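PDB 4FTD: uncharacterized protein from Bacteroides eggerthii, which is of unknown function but, with an immunoglobulin-like module and a six-bladed beta-propeller, probably serves carbohydrate metabolism. Local coordinates for residues D14-S19 and R97-L102; A69-V74 and R91-N96; H201-S206 and I217-T222; E228-I233 and K280-G285. One frame throughout, in Å; residues are numbered along the deposited sequence.

Contact 1 of 4, residues D14-S19 and R97-L102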
loop_
_atom_site.group_PDB
_atom_site.type_symbol
_atom_site.label_atom_id
_atom_site.label_comp_id
_atom_site.label_asym_id
_atom_site.label_seq_id
_atom_site.Cartn_x
_atom_site.Cartn_y
_atom_site.Cartn_z
ATOM N N ASP A 14 -29.530 -22.065 -45.822
ATOM C CA ASP A 14 -28.246 -21.526 -45.288
ATOM C C ASP A 14 -28.047 -22.088 -43.883
ATOM O O ASP A 14 -27.058 -22.783 -43.614
ATOM C CB ASP A 14 -28.273 -19.991 -45.252
ATOM N N THR A 15 -29.020 -21.778 -43.022
ATOM C CA THR A 15 -29.131 -22.203 -41.608
ATOM C C THR A 15 -28.124 -21.614 -40.601
ATOM O O THR A 15 -27.241 -22.313 -40.091
ATOM C CB THR A 15 -29.269 -23.740 -41.435
ATOM O OG1 THR A 15 -29.787 -24.018 -40.125
ATOM C CG2 THR A 15 -27.956 -24.502 -41.659
ATOM N N GLU A 16 -28.293 -20.323 -40.306
ATOM C CA GLU A 16 -27.478 -19.641 -39.300
ATOM C C GLU A 16 -28.198 -18.556 -38.498
ATOM O O GLU A 16 -29.296 -18.110 -38.855
ATOM C CB GLU A 16 -26.186 -19.102 -39.868
ATOM C CG GLU A 16 -26.304 -18.250 -41.087
ATOM C CD GLU A 16 -24.921 -17.923 -41.572
ATOM O OE1 GLU A 16 -24.346 -16.930 -41.088
ATOM O OE2 GLU A 16 -24.400 -18.693 -42.396
ATOM N N LEU A 17 -27.579 -18.231 -37.359
ATOM C CA LEU A 17 -28.085 -17.279 -36.397
ATOM C C LEU A 17 -27.378 -15.999 -36.714
ATOM O O LEU A 17 -26.186 -15.905 -36.513
ATOM C CB LEU A 17 -27.740 -17.727 -34.976
ATOM C CG LEU A 17 -28.199 -16.874 -33.803
ATOM C CD1 LEU A 17 -29.721 -16.812 -33.813
ATOM C CD2 LEU A 17 -27.641 -17.504 -32.534
ATOM N N LEU A 18 -28.129 -15.014 -37.193
ATOM C CA LEU A 18 -27.593 -13.697 -37.589
ATOM C C LEU A 18 -27.511 -12.691 -36.400
ATOM O O LEU A 18 -26.612 -11.861 -36.339
ATOM C CB LEU A 18 -28.450 -13.164 -38.749
ATOM C CG LEU A 18 -28.632 -14.109 -39.942
ATOM C CD1 LEU A 18 -29.658 -13.594 -40.947
ATOM C CD2 LEU A 18 -27.282 -14.326 -40.605
ATOM N N SER A 19 -28.446 -12.762 -35.447
ATOM C CA SER A 19 -28.371 -11.923 -34.232
ATOM C C SER A 19 -29.250 -12.529 -33.150
ATOM O O SER A 19 -30.157 -13.289 -33.447
ATOM C CB SER A 19 -28.796 -10.467 -34.496
ATOM O OG SER A 19 -30.183 -10.372 -34.753
ATOM N N ARG A 97 -32.293 -29.267 -42.144
ATOM C CA ARG A 97 -30.947 -28.979 -41.649
ATOM C C ARG A 97 -31.107 -28.428 -40.293
ATOM O O ARG A 97 -32.145 -27.870 -39.984
ATOM C CB ARG A 97 -30.263 -27.904 -42.496
ATOM C CG ARG A 97 -30.134 -28.276 -43.953
ATOM C CD ARG A 97 -29.357 -27.246 -44.750
ATOM N NE ARG A 97 -28.334 -27.968 -45.488
ATOM C CZ ARG A 97 -27.209 -28.436 -44.949
ATOM N NH1 ARG A 97 -26.919 -28.233 -43.661
ATOM N NH2 ARG A 97 -26.359 -29.117 -45.710
ATOM N N TYR A 98 -30.074 -28.539 -39.492
ATOM C CA TYR A 98 -30.070 -27.939 -38.180
ATOM C C TYR A 98 -28.630 -27.559 -37.846
ATOM O O TYR A 98 -27.710 -28.098 -38.444
ATOM C CB TYR A 98 -30.671 -28.880 -37.130
ATOM C CG TYR A 98 -29.790 -30.027 -36.740
ATOM C CD1 TYR A 98 -29.763 -31.207 -37.486
ATOM C CD2 TYR A 98 -28.956 -29.930 -35.630
ATOM C CE1 TYR A 98 -28.932 -32.276 -37.136
ATOM C CE2 TYR A 98 -28.109 -30.987 -35.281
ATOM C CZ TYR A 98 -28.122 -32.161 -36.013
ATOM O OH TYR A 98 -27.267 -33.191 -35.649
ATOM N N LYS A 99 -28.470 -26.664 -36.884
ATOM C CA LYS A 99 -27.154 -26.201 -36.457
ATOM C C LYS A 99 -27.223 -25.898 -34.983
ATOM O O LYS A 99 -28.139 -25.228 -34.521
ATOM C CB LYS A 99 -26.716 -24.954 -37.232
ATOM C CG LYS A 99 -25.293 -24.483 -36.900
ATOM C CD LYS A 99 -24.853 -23.269 -37.709
ATOM C CE LYS A 99 -24.435 -23.620 -39.131
ATOM N NZ LYS A 99 -24.288 -22.392 -39.959
ATOM N N ASP A 100 -26.244 -26.404 -34.242
ATOM C CA ASP A 100 -26.168 -26.196 -32.798
ATOM C C ASP A 100 -25.083 -25.166 -32.432
ATOM O O ASP A 100 -23.939 -25.252 -32.876
ATOM C CB ASP A 100 -25.871 -27.509 -32.092
ATOM C CG ASP A 100 -27.084 -28.463 -32.030
ATOM O OD1 ASP A 100 -28.224 -28.061 -32.350
ATOM O OD2 ASP A 100 -26.884 -29.636 -31.618
ATOM N N TYR A 101 -25.475 -24.181 -31.628
ATOM C CA TYR A 101 -24.579 -23.163 -31.089
ATOM C C TYR A 101 -24.496 -23.419 -29.588
ATOM O O TYR A 101 -25.490 -23.809 -28.970
ATOM C CB TYR A 101 -25.175 -21.757 -31.338
ATOM C CG TYR A 101 -25.149 -21.313 -32.787
ATOM C CD1 TYR A 101 -26.170 -21.673 -33.672
ATOM C CD2 TYR A 101 -24.132 -20.501 -33.269
ATOM C CE1 TYR A 101 -26.160 -21.252 -34.990
ATOM C CE2 TYR A 101 -24.115 -20.091 -34.592
ATOM C CZ TYR A 101 -25.142 -20.468 -35.443
ATOM O OH TYR A 101 -25.147 -20.070 -36.759
ATOM N N LEU A 102 -23.317 -23.210 -29.013
ATOM C CA LEU A 102 -23.107 -23.308 -27.570
ATOM C C LEU A 102 -23.277 -21.905 -26.990
ATOM O O LEU A 102 -22.442 -21.013 -27.218
ATOM C CB LEU A 102 -21.718 -23.873 -27.238
ATOM C CG LEU A 102 -21.669 -25.388 -27.274
ATOM C CD1 LEU A 102 -20.249 -25.888 -26.975
ATOM C CD2 LEU A 102 -22.689 -25.915 -26.263
#
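Two side chains of 97-102, K99 and Y101, reach across to the backbone of 14-19. The ammonium NZ of K99 gives a hydrogen bond to T15 O at 3.0 Å, from above the carbonyl plane; with CG anti to the backbone N (chi1 -176°) the chain runs out toward T15 before bending at chi3. The phenol of Y101 takes the N-H of L17 on its OH, 3.1 Å from L17 N and nearly straight, while L17 CB lies over one face of the ring, 3.8 Å from Y101 CZ. E16 CB comes to 3.4 Å from the same OH, and T15 CG2 meets the aliphatic start of R97 at CB. Further out, E39 positions both polar ends, by a salt bridge to K99 and a hydrogen bond to Y101 OH. A phenylalanine in place of Y101 would probably leave the L17 N-H without its acceptor and E39 without a hydroxyl to hold. L17 and Y101 both also pack on I44 of strand 43-45. Side chains rather than paired backbones therefore join strands 17-22 and 98-106, which are not adjacent in the sheet, consistent with the beta-sandwich of an immunoglobulin-like domain.

Contact 2 of 4, residues A69-V74 and R91-N96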
loop_
_atom_site.group_PDB
_atom_site.type_symbol
_atom_site.label_atom_id
_atom_site.label_comp_id
_atom_site.label_asym_id
_atom_site.label_seq_id
_atom_site.Cartn_x
_atom_site.Cartn_y
_atom_site.Cartn_z
ATOM N N ALA A 69 -35.956 -21.833 -37.905
ATOM C CA ALA A 69 -36.731 -21.618 -36.669
ATOM C C ALA A 69 -35.871 -21.937 -35.440
ATOM O O ALA A 69 -35.065 -22.861 -35.493
ATOM C CB ALA A 69 -37.961 -22.528 -36.650
ATOM N N LEU A 70 -36.036 -21.174 -34.352
ATOM C CA LEU A 70 -35.515 -21.554 -33.042
ATOM C C LEU A 70 -36.325 -22.768 -32.525
ATOM O O LEU A 70 -37.543 -22.885 -32.766
ATOM C CB LEU A 70 -35.671 -20.406 -32.021
ATOM C CG LEU A 70 -34.997 -19.044 -32.232
ATOM C CD1 LEU A 70 -35.616 -18.028 -31.271
ATOM C CD2 LEU A 70 -33.487 -19.112 -32.050
ATOM N N GLN A 71 -35.659 -23.698 -31.843
ATOM C CA GLN A 71 -36.388 -24.752 -31.109
ATOM C C GLN A 71 -37.389 -24.132 -30.141
ATOM O O GLN A 71 -38.500 -24.611 -29.995
ATOM C CB GLN A 71 -35.460 -25.574 -30.214
ATOM C CG GLN A 71 -34.542 -26.545 -30.889
ATOM C CD GLN A 71 -35.207 -27.858 -31.176
ATOM O OE1 GLN A 71 -36.142 -27.932 -31.973
ATOM N NE2 GLN A 71 -34.717 -28.918 -30.534
ATOM N N SER A 72 -36.944 -23.100 -29.424
ATOM C CA SER A 72 -37.742 -22.470 -28.377
ATOM C C SER A 72 -37.279 -21.017 -28.220
ATOM O O SER A 72 -36.143 -20.702 -28.547
ATOM C CB SER A 72 -37.509 -23.191 -27.035
ATOM O OG SER A 72 -38.292 -22.591 -25.993
ATOM N N GLU A 73 -38.171 -20.176 -27.710
ATOM C CA GLU A 73 -37.890 -18.763 -27.426
ATOM C C GLU A 73 -37.576 -18.539 -25.978
ATOM O O GLU A 73 -37.368 -17.388 -25.602
ATOM C CB GLU A 73 -39.122 -17.872 -27.758
ATOM C CG GLU A 73 -39.506 -17.820 -29.213
ATOM C CD GLU A 73 -40.426 -16.649 -29.546
ATOM O OE1 GLU A 73 -41.255 -16.149 -28.726
ATOM O OE2 GLU A 73 -40.292 -16.193 -30.680
ATOM N N VAL A 74 -37.642 -19.602 -25.158
ATOM C CA VAL A 74 -37.449 -19.524 -23.708
ATOM C C VAL A 74 -36.388 -20.542 -23.357
ATOM O O VAL A 74 -36.436 -21.640 -23.860
ATOM C CB VAL A 74 -38.733 -19.798 -22.892
ATOM C CG1 VAL A 74 -38.464 -19.516 -21.403
ATOM C CG2 VAL A 74 -39.841 -18.909 -23.387
ATOM N N ARG A 91 -30.335 -24.508 -30.683
ATOM C CA ARG A 91 -30.507 -25.183 -31.955
ATOM C C ARG A 91 -31.401 -24.390 -32.932
ATOM O O ARG A 91 -32.483 -23.959 -32.571
ATOM C CB ARG A 91 -31.045 -26.597 -31.727
ATOM C CG ARG A 91 -31.406 -27.386 -32.990
ATOM C CD ARG A 91 -31.670 -28.856 -32.710
ATOM N NE ARG A 91 -30.484 -29.486 -32.138
ATOM C CZ ARG A 91 -30.439 -30.682 -31.566
ATOM N NH1 ARG A 91 -31.520 -31.450 -31.474
ATOM N NH2 ARG A 91 -29.277 -31.123 -31.087
ATOM N N ILE A 92 -30.908 -24.188 -34.155
ATOM C CA ILE A 92 -31.715 -23.599 -35.216
ATOM C C ILE A 92 -31.974 -24.699 -36.261
ATOM O O ILE A 92 -31.100 -25.549 -36.540
ATOM C CB ILE A 92 -31.132 -22.269 -35.711
ATOM C CG1 ILE A 92 -29.860 -22.488 -36.478
ATOM C CG2 ILE A 92 -30.884 -21.307 -34.512
ATOM C CD1 ILE A 92 -29.508 -21.269 -37.281
ATOM N N ILE A 93 -33.194 -24.734 -36.780
ATOM C CA ILE A 93 -33.640 -25.849 -37.612
ATOM C C ILE A 93 -34.398 -25.315 -38.782
ATOM O O ILE A 93 -35.068 -24.293 -38.675
ATOM C CB ILE A 93 -34.665 -26.764 -36.884
ATOM C CG1 ILE A 93 -34.150 -27.275 -35.556
ATOM C CG2 ILE A 93 -35.055 -27.995 -37.707
ATOM C CD1 ILE A 93 -35.211 -28.048 -34.791
ATOM N N ASN A 94 -34.307 -26.037 -39.887
ATOM C CA ASN A 94 -35.238 -25.860 -40.985
ATOM C C ASN A 94 -35.743 -27.198 -41.638
ATOM O O ASN A 94 -35.687 -28.294 -41.031
ATOM C CB ASN A 94 -34.676 -24.831 -41.937
ATOM C CG ASN A 94 -33.427 -25.263 -42.556
ATOM O OD1 ASN A 94 -33.335 -26.376 -43.069
ATOM N ND2 ASN A 94 -32.430 -24.389 -42.514
ATOM N N HIS A 95 -36.259 -27.096 -42.854
ATOM C CA HIS A 95 -36.896 -28.218 -43.527
ATOM C C HIS A 95 -36.106 -29.531 -43.430
ATOM O O HIS A 95 -36.679 -30.632 -43.427
ATOM C CB HIS A 95 -37.360 -27.881 -44.993
ATOM C CG HIS A 95 -36.304 -27.293 -45.898
ATOM N ND1 HIS A 95 -35.796 -26.018 -45.737
ATOM C CD2 HIS A 95 -35.736 -27.777 -47.033
ATOM C CE1 HIS A 95 -34.925 -25.763 -46.702
ATOM N NE2 HIS A 95 -34.872 -26.813 -47.502
ATOM N N ASN A 96 -34.796 -29.426 -43.373
ATOM C CA ASN A 96 -34.012 -30.626 -43.227
ATOM C C ASN A 96 -32.577 -30.425 -42.714
ATOM O O ASN A 96 -31.744 -31.305 -42.879
ATOM C CB ASN A 96 -34.020 -31.370 -44.560
ATOM C CG ASN A 96 -33.321 -30.606 -45.643
ATOM O OD1 ASN A 96 -32.924 -29.454 -45.462
ATOM N ND2 ASN A 96 -33.147 -31.239 -46.760
HETATM O O HOH W 1 -33.702 -22.767 -29.709
#
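A short antiparallel ladder puts A69 and L70 alongside I93 and I92, adding strand 69-70 to strand 85-93. A69 and I93 form the hydrogen-bonded pair: A69 N donates to I93 O at 2.7 Å, and I93 N returns a bond to A69 O at 2.9 Å. A69 O also receives a CA-H...O contact from I92. L70 and I92 make the next, non-hydrogen-bonded pair, their side chains meeting on the other face of the sheet from those of A69 and I93, with L70 CD2 at 4.2 Å from I92 CG2. The last rung is longer, Q71 N reaching R91 O at 3.3 Å. Strand 69-70 is an outermost strand of the sheet in the immunoglobulin-like domain, and the pairing stops where the chain turns away after Q71. A water takes the N-H of S72 and donates weakly to R91 O, which extends the link one residue past the ladder. Beyond the backbone, the Q71 side chain reaches across to the partner strand, its bend at chi2 (-84°) carrying the amide toward I93. Q71 CG rests 3.6 Å from R91 CB, and the two side chains lie side by side, pointing the same way, with the amide and guanidinium planes 30° apart. The modelled 3.0 Å approach of Q71 OE1 to I93 CD1 is too short to be relied on. The far end of R91 is bound to D100 by a salt bridge through NE, while L70 and I92 turn to the interior, where L70 meets I60 and A62 of strand 58-64 and I92 packs on L64 and Y101.

Contact 3 of 4, residues H201-S206 and I217-T222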
loop_
_atom_site.group_PDB
_atom_site.type_symbol
_atom_site.label_atom_id
_atom_site.label_comp_id
_atom_site.label_asym_id
_atom_site.label_seq_id
_atom_site.Cartn_x
_atom_site.Cartn_y
_atom_site.Cartn_z
ATOM N N HIS A 201 1.372 18.068 9.548
ATOM C CA HIS A 201 2.480 18.623 10.313
ATOM C C HIS A 201 3.772 17.915 9.955
ATOM O O HIS A 201 3.754 16.770 9.528
ATOM C CB HIS A 201 2.237 18.391 11.810
ATOM C CG HIS A 201 0.862 18.764 12.251
ATOM N ND1 HIS A 201 0.316 20.008 12.006
ATOM C CD2 HIS A 201 -0.091 18.051 12.880
ATOM C CE1 HIS A 201 -0.919 20.041 12.473
ATOM N NE2 HIS A 201 -1.183 18.873 13.030
ATOM N N VAL A 202 4.893 18.583 10.195
ATOM C CA VAL A 202 6.196 17.978 10.044
ATOM C C VAL A 202 6.802 17.702 11.426
ATOM O O VAL A 202 6.725 18.532 12.350
ATOM C CB VAL A 202 7.140 18.863 9.234
ATOM C CG1 VAL A 202 8.505 18.183 9.109
ATOM C CG2 VAL A 202 6.504 19.160 7.883
ATOM N N TYR A 203 7.362 16.505 11.553
ATOM C CA TYR A 203 8.152 16.122 12.695
ATOM C C TYR A 203 9.545 15.766 12.230
ATOM O O TYR A 203 9.671 15.035 11.259
ATOM C CB TYR A 203 7.587 14.867 13.323
ATOM C CG TYR A 203 6.232 15.044 13.979
ATOM C CD1 TYR A 203 5.050 15.025 13.210
ATOM C CD2 TYR A 203 6.130 15.258 15.326
ATOM C CE1 TYR A 203 3.799 15.223 13.821
ATOM C CE2 TYR A 203 4.903 15.413 15.927
ATOM C CZ TYR A 203 3.745 15.386 15.170
ATOM O OH TYR A 203 2.521 15.620 15.750
ATOM N N LEU A 204 10.571 16.232 12.937
ATOM C CA LEU A 204 11.931 15.767 12.727
ATOM C C LEU A 204 12.548 15.376 14.066
ATOM O O LEU A 204 12.235 15.950 15.080
ATOM C CB LEU A 204 12.804 16.834 12.068
ATOM C CG LEU A 204 12.518 17.397 10.664
ATOM C CD1 LEU A 204 13.626 18.338 10.270
ATOM C CD2 LEU A 204 12.368 16.299 9.637
ATOM N N SER A 205 13.516 14.449 14.033
ATOM C CA SER A 205 14.248 14.076 15.208
ATOM C C SER A 205 15.755 14.098 14.930
ATOM O O SER A 205 16.179 13.750 13.817
ATOM C CB SER A 205 13.806 12.712 15.704
ATOM O OG SER A 205 13.766 11.713 14.659
ATOM N N SER A 206 16.534 14.445 15.953
ATOM C CA SER A 206 17.980 14.445 15.857
ATOM C C SER A 206 18.517 13.004 15.940
ATOM O O SER A 206 17.731 12.051 16.161
ATOM C CB SER A 206 18.589 15.324 16.972
ATOM O OG SER A 206 18.520 14.749 18.253
ATOM N N ILE A 217 13.221 16.392 19.327
ATOM C CA ILE A 217 12.108 16.236 18.398
ATOM C C ILE A 217 11.531 17.633 18.174
ATOM O O ILE A 217 11.277 18.393 19.133
ATOM C CB ILE A 217 11.011 15.302 18.906
ATOM C CG1 ILE A 217 11.627 13.946 19.351
ATOM C CG2 ILE A 217 9.919 15.095 17.878
ATOM C CD1 ILE A 217 10.642 12.993 19.998
ATOM N N TYR A 218 11.379 17.939 16.903
ATOM C CA TYR A 218 10.885 19.193 16.430
ATOM C C TYR A 218 9.571 19.022 15.656
ATOM O O TYR A 218 9.350 17.986 15.001
ATOM C CB TYR A 218 11.907 19.788 15.488
ATOM C CG TYR A 218 13.275 20.034 16.115
ATOM C CD1 TYR A 218 14.243 19.041 16.114
ATOM C CD2 TYR A 218 13.585 21.274 16.702
ATOM C CE1 TYR A 218 15.524 19.270 16.628
ATOM C CE2 TYR A 218 14.851 21.516 17.238
ATOM C CZ TYR A 218 15.812 20.507 17.207
ATOM O OH TYR A 218 17.060 20.744 17.675
ATOM N N TYR A 219 8.768 20.102 15.667
ATOM C CA TYR A 219 7.442 20.129 15.097
ATOM C C TYR A 219 7.191 21.415 14.318
ATOM O O TYR A 219 7.516 22.516 14.805
ATOM C CB TYR A 219 6.431 20.042 16.263
ATOM C CG TYR A 219 4.945 20.188 15.907
ATOM C CD1 TYR A 219 4.178 19.085 15.549
ATOM C CD2 TYR A 219 4.292 21.402 16.051
ATOM C CE1 TYR A 219 2.827 19.209 15.276
ATOM C CE2 TYR A 219 2.943 21.527 15.763
ATOM C CZ TYR A 219 2.219 20.420 15.374
ATOM O OH TYR A 219 0.877 20.510 15.090
ATOM N N TRP A 220 6.588 21.272 13.135
ATOM C CA TRP A 220 6.125 22.381 12.327
ATOM C C TRP A 220 4.637 22.208 12.119
ATOM O O TRP A 220 4.193 21.187 11.552
ATOM C CB TRP A 220 6.799 22.367 10.941
ATOM C CG TRP A 220 8.198 22.844 10.963
ATOM C CD1 TRP A 220 8.654 24.077 10.567
ATOM C CD2 TRP A 220 9.342 22.094 11.346
ATOM N NE1 TRP A 220 10.009 24.157 10.742
ATOM C CE2 TRP A 220 10.464 22.940 11.198
ATOM C CE3 TRP A 220 9.533 20.791 11.840
ATOM C CZ2 TRP A 220 11.753 22.520 11.504
ATOM C CZ3 TRP A 220 10.823 20.379 12.129
ATOM C CH2 TRP A 220 11.907 21.236 11.965
ATOM N N GLU A 221 3.867 23.179 12.575
ATOM C CA GLU A 221 2.406 23.144 12.435
ATOM C C GLU A 221 2.009 23.118 10.966
ATOM O O GLU A 221 1.169 22.328 10.540
ATOM C CB GLU A 221 1.809 24.391 13.120
ATOM C CG GLU A 221 0.291 24.529 13.074
ATOM C CD GLU A 221 -0.456 23.589 14.007
ATOM O OE1 GLU A 221 0.055 23.239 15.108
ATOM O OE2 GLU A 221 -1.594 23.216 13.644
ATOM N N THR A 222 2.628 24.013 10.207
ATOM C CA THR A 222 2.454 24.124 8.777
ATOM C C THR A 222 3.853 24.278 8.147
ATOM O O THR A 222 4.808 24.615 8.842
ATOM C CB THR A 222 1.662 25.414 8.388
ATOM O OG1 THR A 222 2.525 26.553 8.495
ATOM C CG2 THR A 222 0.411 25.643 9.255
#
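L204 O takes the straightest bond between the two segments, from Y218 N at 2.8 Å (174°), and also a CA-H...O contact from I217. L204 N answers to Y218 O, and V202 and W220 form the next hydrogen-bonded pair in the same way. Where the ladder ends, the side chain of H201 continues it: ND1 donates to a lone pair of E221 O at 2.9 Å, in the plane of the imidazole. Y219 OH lies over the centre of that ring, 3.1 Å above its plane, and donates to E221 OE1, met from above the carboxylate. An alanine in place of H201 would probably leave E221 O without this donor and the Y219 hydroxyl without the ring beneath it. Y219, with CG anti to the backbone N (chi1 174°), turns its edge onto the face of Y203, a T-shaped pair with planes at 70°; Y219 CD1 is 3.7 Å from Y203 CZ. On the opposite face, L204 CG meets W220 CZ3 at 3.7 Å and V202 CB meets W220 CB. The hairpin supplies the inner strands of a four-stranded propeller blade, between strands 190-198 and 228-233, and S205 and I217 pack against F263 of strand 259-264 in the next blade.

Contact 4 of 4, residues E228-I233 and K280-G285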
loop_
_atom_site.group_PDB
_atom_site.type_symbol
_atom_site.label_atom_id
_atom_site.label_comp_id
_atom_site.label_asym_id
_atom_site.label_seq_id
_atom_site.Cartn_x
_atom_site.Cartn_y
_atom_site.Cartn_z
ATOM N N GLU A 228 9.101 24.225 16.439
ATOM C CA GLU A 228 8.923 24.131 17.884
ATOM C C GLU A 228 9.686 22.917 18.386
ATOM O O GLU A 228 9.547 21.839 17.828
ATOM C CB GLU A 228 7.445 23.975 18.230
ATOM C CG GLU A 228 6.593 25.140 17.767
ATOM C CD GLU A 228 5.098 24.916 17.984
ATOM O OE1 GLU A 228 4.728 24.724 19.168
ATOM O OE2 GLU A 228 4.304 24.945 16.984
ATOM N N VAL A 229 10.504 23.093 19.418
ATOM C CA VAL A 229 11.136 21.954 20.066
ATOM C C VAL A 229 10.040 21.363 20.963
ATOM O O VAL A 229 9.539 22.054 21.836
ATOM C CB VAL A 229 12.340 22.345 20.922
ATOM C CG1 VAL A 229 13.076 21.079 21.312
ATOM C CG2 VAL A 229 13.219 23.373 20.187
ATOM N N ILE A 230 9.673 20.112 20.717
ATOM C CA ILE A 230 8.679 19.397 21.540
ATOM C C ILE A 230 9.297 18.337 22.451
ATOM O O ILE A 230 8.630 17.854 23.342
ATOM C CB ILE A 230 7.478 18.838 20.701
ATOM C CG1 ILE A 230 7.889 17.764 19.695
ATOM C CG2 ILE A 230 6.774 19.999 20.017
ATOM C CD1 ILE A 230 6.717 17.011 19.060
ATOM N N ALA A 231 10.568 17.995 22.249
ATOM C CA ALA A 231 11.289 17.099 23.169
ATOM C C ALA A 231 12.748 17.374 23.103
ATOM O O ALA A 231 13.293 17.732 22.032
ATOM C CB ALA A 231 11.046 15.639 22.829
ATOM N N ASN A 232 13.388 17.198 24.241
ATOM C CA ASN A 232 14.823 17.278 24.409
ATOM C C ASN A 232 15.188 16.217 25.462
ATOM O O ASN A 232 15.304 16.496 26.638
ATOM C CB ASN A 232 15.248 18.725 24.733
ATOM C CG ASN A 232 16.743 18.919 24.644
ATOM O OD1 ASN A 232 17.477 17.964 24.649
ATOM N ND2 ASN A 232 17.183 20.148 24.623
ATOM N N ILE A 233 15.308 14.984 24.987
ATOM C CA ILE A 233 15.385 13.789 25.811
ATOM C C ILE A 233 16.826 13.557 26.196
ATOM O O ILE A 233 17.743 13.547 25.345
ATOM C CB ILE A 233 14.797 12.573 25.060
ATOM C CG1 ILE A 233 13.307 12.809 24.755
ATOM C CG2 ILE A 233 15.060 11.277 25.814
ATOM C CD1 ILE A 233 12.744 11.881 23.698
ATOM N N LYS A 280 1.671 17.640 20.008
ATOM C CA LYS A 280 2.909 18.317 20.389
ATOM C C LYS A 280 3.428 17.996 21.750
ATOM O O LYS A 280 4.478 18.516 22.096
ATOM C CB LYS A 280 2.640 19.826 20.444
ATOM C CG LYS A 280 2.179 20.445 19.167
ATOM C CD LYS A 280 1.555 21.791 19.435
ATOM C CE LYS A 280 2.575 22.835 19.750
ATOM N NZ LYS A 280 1.868 24.143 19.940
ATOM N N THR A 281 2.692 17.245 22.575
ATOM C CA THR A 281 3.099 17.048 23.965
ATOM C C THR A 281 3.732 15.673 24.119
ATOM O O THR A 281 3.034 14.677 24.005
ATOM C CB THR A 281 1.888 17.151 24.919
ATOM O OG1 THR A 281 1.268 18.420 24.721
ATOM C CG2 THR A 281 2.292 17.051 26.377
ATOM N N VAL A 282 5.041 15.633 24.387
ATOM C CA VAL A 282 5.802 14.394 24.563
ATOM C C VAL A 282 5.861 14.112 26.089
ATOM O O VAL A 282 6.421 14.891 26.841
ATOM C CB VAL A 282 7.188 14.508 23.919
ATOM C CG1 VAL A 282 8.076 13.309 24.215
ATOM C CG2 VAL A 282 7.043 14.684 22.403
ATOM N N ASP A 283 5.281 12.998 26.528
ATOM C CA ASP A 283 5.286 12.595 27.951
ATOM C C ASP A 283 6.612 11.926 28.391
ATOM O O ASP A 283 6.751 10.690 28.346
ATOM C CB ASP A 283 4.083 11.669 28.222
ATOM C CG ASP A 283 3.926 11.304 29.692
ATOM O OD1 ASP A 283 4.802 11.688 30.519
ATOM O OD2 ASP A 283 2.928 10.618 30.014
ATOM N N ILE A 284 7.563 12.748 28.845
ATOM C CA ILE A 284 8.902 12.282 29.272
ATOM C C ILE A 284 8.890 11.327 30.454
ATOM O O ILE A 284 9.710 10.434 30.514
ATOM C CB ILE A 284 9.929 13.430 29.473
ATOM C CG1 ILE A 284 9.487 14.442 30.552
ATOM C CG2 ILE A 284 10.196 14.080 28.129
ATOM C CD1 ILE A 284 10.421 15.634 30.745
ATOM N N GLY A 285 7.920 11.470 31.351
ATOM C CA GLY A 285 7.761 10.536 32.462
ATOM C C GLY A 285 7.257 9.152 32.073
ATOM O O GLY A 285 7.316 8.246 32.888
HETATM O O HOH W 2 1.525 24.892 16.855
HETATM O O HOH W 3 6.430 18.242 24.639
HETATM O O HOH W 4 9.058 16.695 26.277
#
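E228, I230 and A231 face K280 and V282 across the seam between two neighbouring four-stranded propeller blades, the contact being made by the last strand of each, 228-233 and 281-291, and by K280 just ahead of the second. The charged interaction is a salt bridge: E228 OE1 lies 3.0 Å from K280 NZ, and a water completes the link by donating to E228 OE2 and accepting from the ammonium. A bend at chi3 (74°) turns the end of the lysine toward the carboxylate, the two chains crossing at an angle. Apolar packing follows along the seam. With CG1 anti to the backbone N (chi1 173°), V282 sets its two methyls astride the bulge that I230 and A231 form opposite I217: V282 CG1 meets A231 CB at 4.0 Å, while V282 CG2 reaches I230 CD1 at 4.1 Å. I230 also rests against the backbone of K280, its CB 3.3 Å from K280 O. I230 touches I276 across the seam, whereas V282 meets V274 within its own blade. Water provides the remaining polar contact between the backbones. One molecule accepts from V282 N at 3.0 Å and stands 2.6 Å from I230 O.

Overall arrangement
The four contacts fall into two distant groups on opposite sides of the chain's centre: contacts 1 and 2 in the immunoglobulin-like domain, contacts 3 and 4 in the propeller, with centres at least about 74 Å apart between the groups. Within each group the contacts touch, 1 and 2 through neighbouring strands 85-93 and 98-106, 3 and 4 through strands 215-220 and 228-233. Contact 3 is buried and combines a regular ladder with aromatic packing; contact 1 is partly buried and relies on side chains reaching backbone atoms. Contacts 2 and 4 lie at the surface, the former a short edge ladder, the latter a salt bridge, methyl packing and bridging water between blades.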